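Local coordinates for uncharacterized protein AF0587 (Archaeoglobus fulgidus DSM 4304, PDB 2Q07) that is of unknown function but belongs to the archaeosine synthase type 1 family and probably binds RNA in tRNA modification, with a PUA domain at its C-terminal end, at residues T232-D237 with V263-R268; I221-L226 with R268-G273. All coordinates share one frame; numbering follows the deposited sequence.

Contact 1: residues T232-D237 with V263-R268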
loop_
_atom_site.group_PDB
_atom_site.type_symbol
_atom_site.label_atom_id
_atom_site.label_comp_id
_atom_site.label_asym_id
_atom_site.label_seq_id
_atom_site.Cartn_x
_atom_site.Cartn_y
_atom_site.Cartn_z
ATOM N N THR A 232 -8.497 -12.810 13.726
ATOM C CA THR A 232 -8.614 -14.228 14.019
ATOM C C THR A 232 -10.061 -14.694 14.060
ATOM O O THR A 232 -10.977 -13.924 14.361
ATOM C CB THR A 232 -7.950 -14.559 15.366
ATOM O OG1 THR A 232 -8.395 -13.625 16.358
ATOM C CG2 THR A 232 -6.432 -14.476 15.251
ATOM N N VAL A 233 -10.256 -15.968 13.747
ATOM C CA VAL A 233 -11.576 -16.565 13.757
ATOM C C VAL A 233 -11.451 -17.973 14.337
ATOM O O VAL A 233 -10.626 -18.781 13.890
ATOM C CB VAL A 233 -12.185 -16.621 12.327
ATOM C CG1 VAL A 233 -11.865 -15.334 11.566
ATOM C CG2 VAL A 233 -11.669 -17.815 11.575
ATOM N N GLU A 234 -12.246 -18.249 15.363
ATOM C CA GLU A 234 -12.233 -19.561 15.996
ATOM C C GLU A 234 -13.233 -20.430 15.261
ATOM O O GLU A 234 -14.350 -19.999 14.997
ATOM C CB GLU A 234 -12.628 -19.449 17.464
ATOM C CG GLU A 234 -12.546 -20.761 18.220
ATOM C CD GLU A 234 -13.029 -20.632 19.649
ATOM O OE1 GLU A 234 -12.650 -19.642 20.318
ATOM O OE2 GLU A 234 -13.783 -21.518 20.104
ATOM N N ILE A 235 -12.832 -21.655 14.939
ATOM C CA ILE A 235 -13.692 -22.573 14.211
ATOM C C ILE A 235 -13.917 -23.911 14.932
ATOM O O ILE A 235 -13.260 -24.228 15.929
ATOM C CB ILE A 235 -13.107 -22.857 12.805
ATOM C CG1 ILE A 235 -11.786 -23.619 12.941
ATOM C CG2 ILE A 235 -12.865 -21.542 12.058
ATOM C CD1 ILE A 235 -11.236 -24.125 11.627
ATOM N N GLY A 236 -14.847 -24.698 14.406
ATOM C CA GLY A 236 -15.141 -25.984 15.008
ATOM C C GLY A 236 -14.003 -26.963 14.806
ATOM O O GLY A 236 -13.066 -26.691 14.052
ATOM N N ASP A 237 -14.091 -28.104 15.482
ATOM C CA ASP A 237 -13.084 -29.152 15.387
ATOM C C ASP A 237 -13.342 -30.112 14.229
ATOM O O ASP A 237 -13.626 -31.292 14.444
ATOM C CB ASP A 237 -13.033 -29.953 16.689
ATOM C CG ASP A 237 -12.031 -29.398 17.677
ATOM O OD1 ASP A 237 -12.194 -28.240 18.110
ATOM O OD2 ASP A 237 -11.078 -30.130 18.022
ATOM N N VAL A 263 -6.870 -15.264 10.097
ATOM C CA VAL A 263 -6.192 -16.431 10.620
ATOM C C VAL A 263 -7.211 -17.211 11.438
ATOM O O VAL A 263 -7.640 -16.751 12.500
ATOM C CB VAL A 263 -5.013 -16.029 11.524
ATOM C CG1 VAL A 263 -4.423 -17.259 12.191
ATOM C CG2 VAL A 263 -3.959 -15.294 10.705
ATOM N N PHE A 264 -7.611 -18.374 10.930
ATOM C CA PHE A 264 -8.576 -19.228 11.617
ATOM C C PHE A 264 -7.831 -20.232 12.494
ATOM O O PHE A 264 -6.638 -20.466 12.295
ATOM C CB PHE A 264 -9.461 -19.956 10.596
ATOM C CG PHE A 264 -8.705 -20.855 9.649
ATOM C CD1 PHE A 264 -8.347 -22.153 10.025
ATOM C CD2 PHE A 264 -8.360 -20.407 8.380
ATOM C CE1 PHE A 264 -7.657 -22.992 9.146
ATOM C CE2 PHE A 264 -7.671 -21.227 7.493
ATOM C CZ PHE A 264 -7.316 -22.528 7.876
ATOM N N HIS A 265 -8.525 -20.818 13.470
ATOM C CA HIS A 265 -7.886 -21.775 14.369
ATOM C C HIS A 265 -8.855 -22.583 15.253
ATOM O O HIS A 265 -9.982 -22.168 15.499
ATOM C CB HIS A 265 -6.918 -21.031 15.299
ATOM C CG HIS A 265 -7.608 -20.120 16.271
ATOM N ND1 HIS A 265 -8.081 -18.874 15.918
ATOM C CD2 HIS A 265 -7.964 -20.303 17.567
ATOM C CE1 HIS A 265 -8.699 -18.329 16.952
ATOM N NE2 HIS A 265 -8.642 -19.176 17.964
ATOM N N ASN A 266 -8.391 -23.746 15.701
ATOM C CA ASN A 266 -9.124 -24.600 16.635
ATOM C C ASN A 266 -8.082 -25.278 17.527
ATOM O O ASN A 266 -6.935 -24.838 17.574
ATOM C CB ASN A 266 -10.022 -25.635 15.938
ATOM C CG ASN A 266 -9.294 -26.489 14.931
ATOM O OD1 ASN A 266 -8.149 -26.887 15.128
ATOM N ND2 ASN A 266 -9.981 -26.807 13.850
ATOM N N SER A 267 -8.458 -26.344 18.222
ATOM C CA SER A 267 -7.527 -27.013 19.126
ATOM C C SER A 267 -6.391 -27.801 18.473
ATOM O O SER A 267 -5.450 -28.207 19.159
ATOM C CB SER A 267 -8.294 -27.947 20.066
ATOM O OG SER A 267 -8.795 -29.065 19.353
ATOM N N ARG A 268 -6.458 -28.021 17.163
ATOM C CA ARG A 268 -5.409 -28.792 16.501
ATOM C C ARG A 268 -4.661 -28.054 15.392
ATOM O O ARG A 268 -3.548 -28.437 15.037
ATOM C CB ARG A 268 -5.983 -30.089 15.922
ATOM C CG ARG A 268 -6.886 -29.872 14.718
ATOM C CD ARG A 268 -7.024 -31.129 13.868
ATOM N NE ARG A 268 -7.698 -32.223 14.564
ATOM C CZ ARG A 268 -7.964 -33.402 14.009
ATOM N NH1 ARG A 268 -7.610 -33.638 12.752
ATOM N NH2 ARG A 268 -8.583 -34.347 14.707
#
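Val233 O is gripped twice from strand 261-265: His265 N donates a 3.0 Å hydrogen bond nearly in line with the carbonyl but bent at the hydrogen (135°), and Phe264 CA adds a CA-H...O contact at 3.1 Å. With Val233 N bonded to Val263 O and Ile235 N to His265 O, this forms a parallel ladder in the mixed sheet of the PUA domain. On the face carrying Val233 and Phe264, Ile235 CD1 meets Phe264 CD1 at 3.8 Å, approaching the ring obliquely, and Ile244 touches both Ile235 and Phe264. On the other face, a chi1 of 67° sets His265 CG between its backbone N and carbonyl carbon, folding the imidazole back so that Glu234 CA lies over one ring face, toward the rim.

Beyond the strand ends, side chains take over. Asn266 ND2 donates to Gly236 O (3.1 Å, 149° at the hydrogen), while its OD1 accepts from Arg268 N at 2.9 Å, an Asx turn, and also from Ile269 N. An alanine here has neither group, and would probably leave Gly236 O without its mate and the turn freer to move. Ser267 OG donates to the syn lone pair of Asp237 OD2 at 2.8 Å.

Contact 2: residues I221-L226 with R268-G273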
loop_
_atom_site.group_PDB
_atom_site.type_symbol
_atom_site.label_atom_id
_atom_site.label_comp_id
_atom_site.label_asym_id
_atom_site.label_seq_id
_atom_site.Cartn_x
_atom_site.Cartn_y
_atom_site.Cartn_z
ATOM N N ILE A 221 3.897 -15.064 10.772
ATOM C CA ILE A 221 3.038 -13.895 10.890
ATOM C C ILE A 221 1.649 -14.270 11.377
ATOM O O ILE A 221 1.141 -13.649 12.300
ATOM C CB ILE A 221 2.921 -13.128 9.552
ATOM C CG1 ILE A 221 4.296 -12.583 9.160
ATOM C CG2 ILE A 221 1.913 -12.000 9.687
ATOM C CD1 ILE A 221 4.285 -11.640 7.977
ATOM N N ALA A 222 1.047 -15.276 10.744
ATOM C CA ALA A 222 -0.274 -15.766 11.131
ATOM C C ALA A 222 -0.234 -16.144 12.615
ATOM O O ALA A 222 -1.195 -15.904 13.351
ATOM C CB ALA A 222 -0.649 -16.996 10.282
ATOM N N ALA A 223 0.884 -16.738 13.032
ATOM C CA ALA A 223 1.090 -17.151 14.420
ATOM C C ALA A 223 1.073 -15.918 15.310
ATOM O O ALA A 223 0.452 -15.915 16.372
ATOM C CB ALA A 223 2.429 -17.882 14.565
ATOM N N TYR A 224 1.748 -14.865 14.863
ATOM C CA TYR A 224 1.790 -13.627 15.623
ATOM C C TYR A 224 0.392 -13.029 15.741
ATOM O O TYR A 224 -0.020 -12.634 16.831
ATOM C CB TYR A 224 2.724 -12.617 14.958
ATOM C CG TYR A 224 2.768 -11.295 15.684
ATOM C CD1 TYR A 224 3.489 -11.154 16.873
ATOM C CD2 TYR A 224 2.073 -10.189 15.200
ATOM C CE1 TYR A 224 3.518 -9.946 17.560
ATOM C CE2 TYR A 224 2.094 -8.971 15.881
ATOM C CZ TYR A 224 2.820 -8.858 17.057
ATOM O OH TYR A 224 2.856 -7.654 17.726
ATOM N N LEU A 225 -0.335 -12.962 14.625
ATOM C CA LEU A 225 -1.696 -12.412 14.623
ATOM C C LEU A 225 -2.627 -13.226 15.533
ATOM O O LEU A 225 -3.494 -12.670 16.216
ATOM C CB LEU A 225 -2.272 -12.385 13.193
ATOM C CG LEU A 225 -1.580 -11.510 12.132
ATOM C CD1 LEU A 225 -2.168 -11.793 10.754
ATOM C CD2 LEU A 225 -1.753 -10.050 12.489
ATOM N N LEU A 226 -2.448 -14.542 15.532
ATOM C CA LEU A 226 -3.254 -15.431 16.361
ATOM C C LEU A 226 -2.990 -15.110 17.830
ATOM O O LEU A 226 -3.918 -15.042 18.634
ATOM C CB LEU A 226 -2.898 -16.893 16.069
ATOM C CG LEU A 226 -3.735 -17.979 16.754
ATOM C CD1 LEU A 226 -5.201 -17.780 16.408
ATOM C CD2 LEU A 226 -3.271 -19.354 16.308
ATOM N N ARG A 268 -6.458 -28.021 17.163
ATOM C CA ARG A 268 -5.409 -28.792 16.501
ATOM C C ARG A 268 -4.661 -28.054 15.392
ATOM O O ARG A 268 -3.548 -28.437 15.037
ATOM C CB ARG A 268 -5.983 -30.089 15.922
ATOM C CG ARG A 268 -6.886 -29.872 14.718
ATOM C CD ARG A 268 -7.024 -31.129 13.868
ATOM N NE ARG A 268 -7.698 -32.223 14.564
ATOM C CZ ARG A 268 -7.964 -33.402 14.009
ATOM N NH1 ARG A 268 -7.610 -33.638 12.752
ATOM N NH2 ARG A 268 -8.583 -34.347 14.707
ATOM N N ILE A 269 -5.262 -27.005 14.842
ATOM C CA ILE A 269 -4.610 -26.266 13.773
ATOM C C ILE A 269 -4.994 -24.799 13.709
ATOM O O ILE A 269 -5.920 -24.334 14.380
ATOM C CB ILE A 269 -4.957 -26.847 12.367
ATOM C CG1 ILE A 269 -6.450 -26.663 12.090
ATOM C CG2 ILE A 269 -4.609 -28.327 12.284
ATOM C CD1 ILE A 269 -6.843 -26.943 10.660
ATOM N N PHE A 270 -4.247 -24.075 12.888
ATOM C CA PHE A 270 -4.536 -22.684 12.616
ATOM C C PHE A 270 -4.123 -22.503 11.165
ATOM O O PHE A 270 -3.290 -23.254 10.657
ATOM C CB PHE A 270 -3.801 -21.737 13.579
ATOM C CG PHE A 270 -2.318 -21.660 13.387
ATOM C CD1 PHE A 270 -1.747 -20.562 12.743
ATOM C CD2 PHE A 270 -1.483 -22.635 13.922
ATOM C CE1 PHE A 270 -0.370 -20.434 12.641
ATOM C CE2 PHE A 270 -0.103 -22.522 13.830
ATOM C CZ PHE A 270 0.460 -21.419 13.190
ATOM N N GLY A 271 -4.749 -21.554 10.481
ATOM C CA GLY A 271 -4.422 -21.341 9.086
ATOM C C GLY A 271 -4.663 -19.934 8.576
ATOM O O GLY A 271 -4.986 -19.019 9.332
ATOM N N VAL A 272 -4.492 -19.780 7.271
ATOM C CA VAL A 272 -4.654 -18.501 6.598
ATOM C C VAL A 272 -5.745 -18.642 5.543
ATOM O O VAL A 272 -5.846 -19.678 4.894
ATOM C CB VAL A 272 -3.336 -18.087 5.897
ATOM C CG1 VAL A 272 -3.542 -16.806 5.107
ATOM C CG2 VAL A 272 -2.230 -17.904 6.929
ATOM N N GLY A 273 -6.558 -17.602 5.389
ATOM C CA GLY A 273 -7.615 -17.626 4.395
ATOM C C GLY A 273 -8.125 -16.236 4.051
ATOM O O GLY A 273 -7.675 -15.235 4.612
#
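Phe270 reaches from its strand to helix 219-227 and meets Ala222, Ala223 and Leu226, one turn of the helix. This is helix-on-sheet packing between the pre-PUA part of the chain and the PUA domain: the axes of helix 221-226 and strand 270-273 come within 8.9 Å and run nearly at right angles, at 106°. No hydrogen bond crosses the interface, so apolar surface carries it.

Of the residues here, Phe270 has the most surface buried by the contact. Its ring extends to the helix backbone, where Phe270 CE1 lies 3.9 Å from Ala223 N. Ala222 CB comes to the ring at its edge, near the ring plane, 4.2 Å from Phe270 CE1. Ala222 CB also packs on Val272 CG2 at 3.8 Å, so it touches two residues that lie on the same side of the strand. Leu226 covers the base of the aromatic side chain: with its CG anti to the backbone N (chi1 -175°), the branch CD2 is brought to 3.7 Å from Phe270 CB and 3.8 Å from Phe270 CG, the two side chains crossing obliquely.

Around this packing, the Phe270 ring meets that of Phe297 in strand 289-297 with the planes about 50° apart, Val272 also touches Ile217 of strand 214-217, and Ala222 rests on Val263 of strand 261-265.

Contacts 1 and 2 build on one sheet of the PUA domain, where strands 261-265 and 270-275 are neighbours. Contact 1 joins strands edge to edge within the sheet, chiefly by backbone hydrogen bonds; contact 2 lays a helix on one side of it, by apolar packing without a hydrogen bond. Both are partly buried, yet contact 1 runs from a largely buried ladder, its Glu234 and His265 partly exposed, to an exposed polar turn, while contact 2 passes from buried Ala222 and Val272 to partly exposed Phe270. Along the chain, contact 1 is nested within the loop that contact 2 closes. They share Arg268 and meet where Gly271 N probably bonds to Phe264 O and Leu226 packs on the His265 ring.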